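Local coordinates for lectin-like protein (Entamoeba histolytica HM-1:IMSS-A, PDB 5ZBT) that is of unknown function but, as a legume-lectin-like domain of an ERGIC-53-like membrane protein, may bind D-mannose, at residues A[128-134]-A[158-163]. Sequence-based numbering, arbitrary orientation.
Sequences FEDVDIP and SVANIQ
With chi1 of I162 at -73°, its CG1 arm lies beside the backbone N and its CG2 methyl anti to it, a split that lets one side chain serve two partners: CD1, at the end of the extended arm, reaches P134, and CG2 turns to F128. The phenyl group of F128, whose CG stands anti to its own carbonyl carbon, extends toward I162 and Q163. The closer of the two I162 contacts is that of CD1 with CG of P134, at 3.8 Å, the two side chains running past each other in opposite senses. CG2 of I162 approaches CZ of F128 obliquely, at 4.2 Å, and CG of Q163, likewise oblique to the ring, lies 4.0 Å from CE2 of F128. P134 CB sits over one face of the ring, displaced toward the rim, and so ties the two ends of segment 128-134 together. Past Q163 CG the chain bends away, and its NE2 makes a weak hydrogen bond to the carbonyl of I88. Next to P134, I133 lays CG2 against the backbone between V159 and A160, 4.1 Å from CB of A160. The main polar link is a backbone bond: V159 N donates to P134 O over 3.2 Å, with 156° at the hydrogen. The hydroxyl of S158 adds a weak, long bond to the same oxygen. The V159-P134 bond continues the antiparallel pairing of strands 135-142 and 153-158 just past their ends, while I162 and F128 also touch strand 80-90 of the other sheet of the lectin beta-sandwich. The contact thus joins two loops beside the edge of one sheet and reaches across to the other; it rests mainly on the buried apolar groups of F128, P134 and I162, with hydrogen bonding at its strand-side end.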
loop_
_atom_site.group_PDB
_atom_site.type_symbol
_atom_site.label_atom_id
_atom_site.label_comp_id
_atom_site.label_asym_id
_atom_site.label_seq_id
_atom_site.Cartn_x
_atom_site.Cartn_y
_atom_site.Cartn_z
ATOM N N PHE A 128 -6.452 9.916 4.208
ATOM C CA PHE A 128 -7.414 10.984 3.923
ATOM C C PHE A 128 -8.185 11.448 5.158
ATOM O O PHE A 128 -8.713 12.571 5.154
ATOM C CB PHE A 128 -8.447 10.534 2.870
ATOM C CG PHE A 128 -7.868 10.232 1.518
ATOM C CD1 PHE A 128 -7.319 8.979 1.247
ATOM C CD2 PHE A 128 -7.890 11.187 0.510
ATOM C CE1 PHE A 128 -6.787 8.692 -0.003
ATOM C CE2 PHE A 128 -7.369 10.913 -0.751
ATOM C CZ PHE A 128 -6.810 9.667 -1.015
ATOM N N GLU A 129 -8.265 10.613 6.199
ATOM C CA GLU A 129 -9.061 10.910 7.387
ATOM C C GLU A 129 -8.481 12.099 8.149
ATOM O O GLU A 129 -7.305 12.091 8.524
ATOM C CB GLU A 129 -9.110 9.674 8.283
ATOM C CG GLU A 129 -10.051 9.782 9.481
ATOM C CD GLU A 129 -11.456 9.291 9.184
ATOM O OE1 GLU A 129 -12.252 9.175 10.130
ATOM O OE2 GLU A 129 -11.774 9.016 8.009
ATOM N N ASP A 130 -9.306 13.125 8.349
ATOM C CA ASP A 130 -9.042 14.294 9.185
ATOM C C ASP A 130 -8.037 15.282 8.601
ATOM O O ASP A 130 -7.624 16.208 9.307
ATOM C CB ASP A 130 -8.579 13.904 10.594
ATOM C CG ASP A 130 -9.606 13.083 11.350
ATOM O OD1 ASP A 130 -10.827 13.203 11.067
ATOM O OD2 ASP A 130 -9.183 12.302 12.231
ATOM N N VAL A 131 -7.642 15.146 7.339
ATOM C CA VAL A 131 -6.777 16.142 6.722
ATOM C C VAL A 131 -7.433 16.630 5.440
ATOM O O VAL A 131 -8.207 15.919 4.794
ATOM C CB VAL A 131 -5.359 15.607 6.433
ATOM C CG1 VAL A 131 -4.526 15.666 7.672
ATOM C CG2 VAL A 131 -5.413 14.174 5.870
ATOM N N ASP A 132 -7.100 17.868 5.070
ATOM C CA ASP A 132 -7.634 18.436 3.837
ATOM C C ASP A 132 -6.995 17.795 2.609
ATOM O O ASP A 132 -7.684 17.373 1.678
ATOM C CB ASP A 132 -7.418 19.948 3.820
ATOM C CG ASP A 132 -8.223 20.627 2.738
ATOM O OD1 ASP A 132 -9.466 20.504 2.759
ATOM O OD2 ASP A 132 -7.621 21.263 1.856
ATOM N N ILE A 133 -5.676 17.741 2.586
ATOM C CA ILE A 133 -4.904 17.128 1.507
ATOM C C ILE A 133 -4.412 15.785 2.026
ATOM O O ILE A 133 -3.928 15.717 3.165
ATOM C CB ILE A 133 -3.717 18.031 1.111
ATOM C CG1 ILE A 133 -4.215 19.394 0.618
ATOM C CG2 ILE A 133 -2.851 17.401 0.034
ATOM C CD1 ILE A 133 -5.445 19.314 -0.267
ATOM N N PRO A 134 -4.522 14.704 1.254
ATOM C CA PRO A 134 -4.024 13.413 1.737
ATOM C C PRO A 134 -2.541 13.474 2.081
ATOM O O PRO A 134 -1.749 14.199 1.464
ATOM C CB PRO A 134 -4.297 12.459 0.568
ATOM C CG PRO A 134 -4.587 13.329 -0.599
ATOM C CD PRO A 134 -5.184 14.585 -0.051
ATOM N N SER A 158 2.860 15.320 1.840
ATOM C CA SER A 158 1.493 15.657 1.492
ATOM C C SER A 158 1.440 15.833 -0.012
ATOM O O SER A 158 2.298 16.520 -0.573
ATOM C CB SER A 158 1.066 16.927 2.216
ATOM O OG SER A 158 -0.304 17.183 2.039
ATOM N N VAL A 159 0.464 15.194 -0.669
ATOM C CA VAL A 159 0.320 15.296 -2.119
ATOM C C VAL A 159 -1.150 15.461 -2.480
ATOM O O VAL A 159 -1.973 14.598 -2.154
ATOM C CB VAL A 159 0.903 14.090 -2.870
ATOM C CG1 VAL A 159 0.625 14.251 -4.375
ATOM C CG2 VAL A 159 2.397 13.980 -2.622
ATOM N N ALA A 160 -1.467 16.534 -3.204
ATOM C CA ALA A 160 -2.840 16.823 -3.584
ATOM C C ALA A 160 -3.295 15.946 -4.743
ATOM O O ALA A 160 -2.500 15.538 -5.591
ATOM C CB ALA A 160 -2.988 18.295 -3.975
ATOM N N ASN A 161 -4.598 15.652 -4.749
ATOM C CA ASN A 161 -5.348 15.083 -5.864
ATOM C C ASN A 161 -5.104 13.589 -6.081
ATOM O O ASN A 161 -5.266 13.097 -7.204
ATOM C CB ASN A 161 -5.057 15.855 -7.153
ATOM C CG ASN A 161 -5.448 17.317 -7.049
ATOM O OD1 ASN A 161 -4.638 18.210 -7.315
ATOM N ND2 ASN A 161 -6.692 17.569 -6.652
ATOM N N ILE A 162 -4.784 12.845 -5.019
ATOM C CA ILE A 162 -4.470 11.426 -5.189
ATOM C C ILE A 162 -5.683 10.658 -5.706
ATOM O O ILE A 162 -5.587 9.915 -6.691
ATOM C CB ILE A 162 -3.927 10.818 -3.887
ATOM C CG1 ILE A 162 -2.501 11.299 -3.631
ATOM C CG2 ILE A 162 -3.919 9.315 -3.987
ATOM C CD1 ILE A 162 -2.014 11.010 -2.212
ATOM N N GLN A 163 -6.852 10.830 -5.076
ATOM C CA GLN A 163 -8.008 10.101 -5.588
ATOM C C GLN A 163 -8.782 10.870 -6.642
ATOM O O GLN A 163 -9.550 10.245 -7.386
ATOM C CB GLN A 163 -8.967 9.668 -4.462
ATOM C CG GLN A 163 -9.863 10.735 -3.904
ATOM C CD GLN A 163 -11.129 10.955 -4.713
ATOM O OE1 GLN A 163 -11.485 12.099 -4.990
ATOM N NE2 GLN A 163 -11.810 9.873 -5.099
#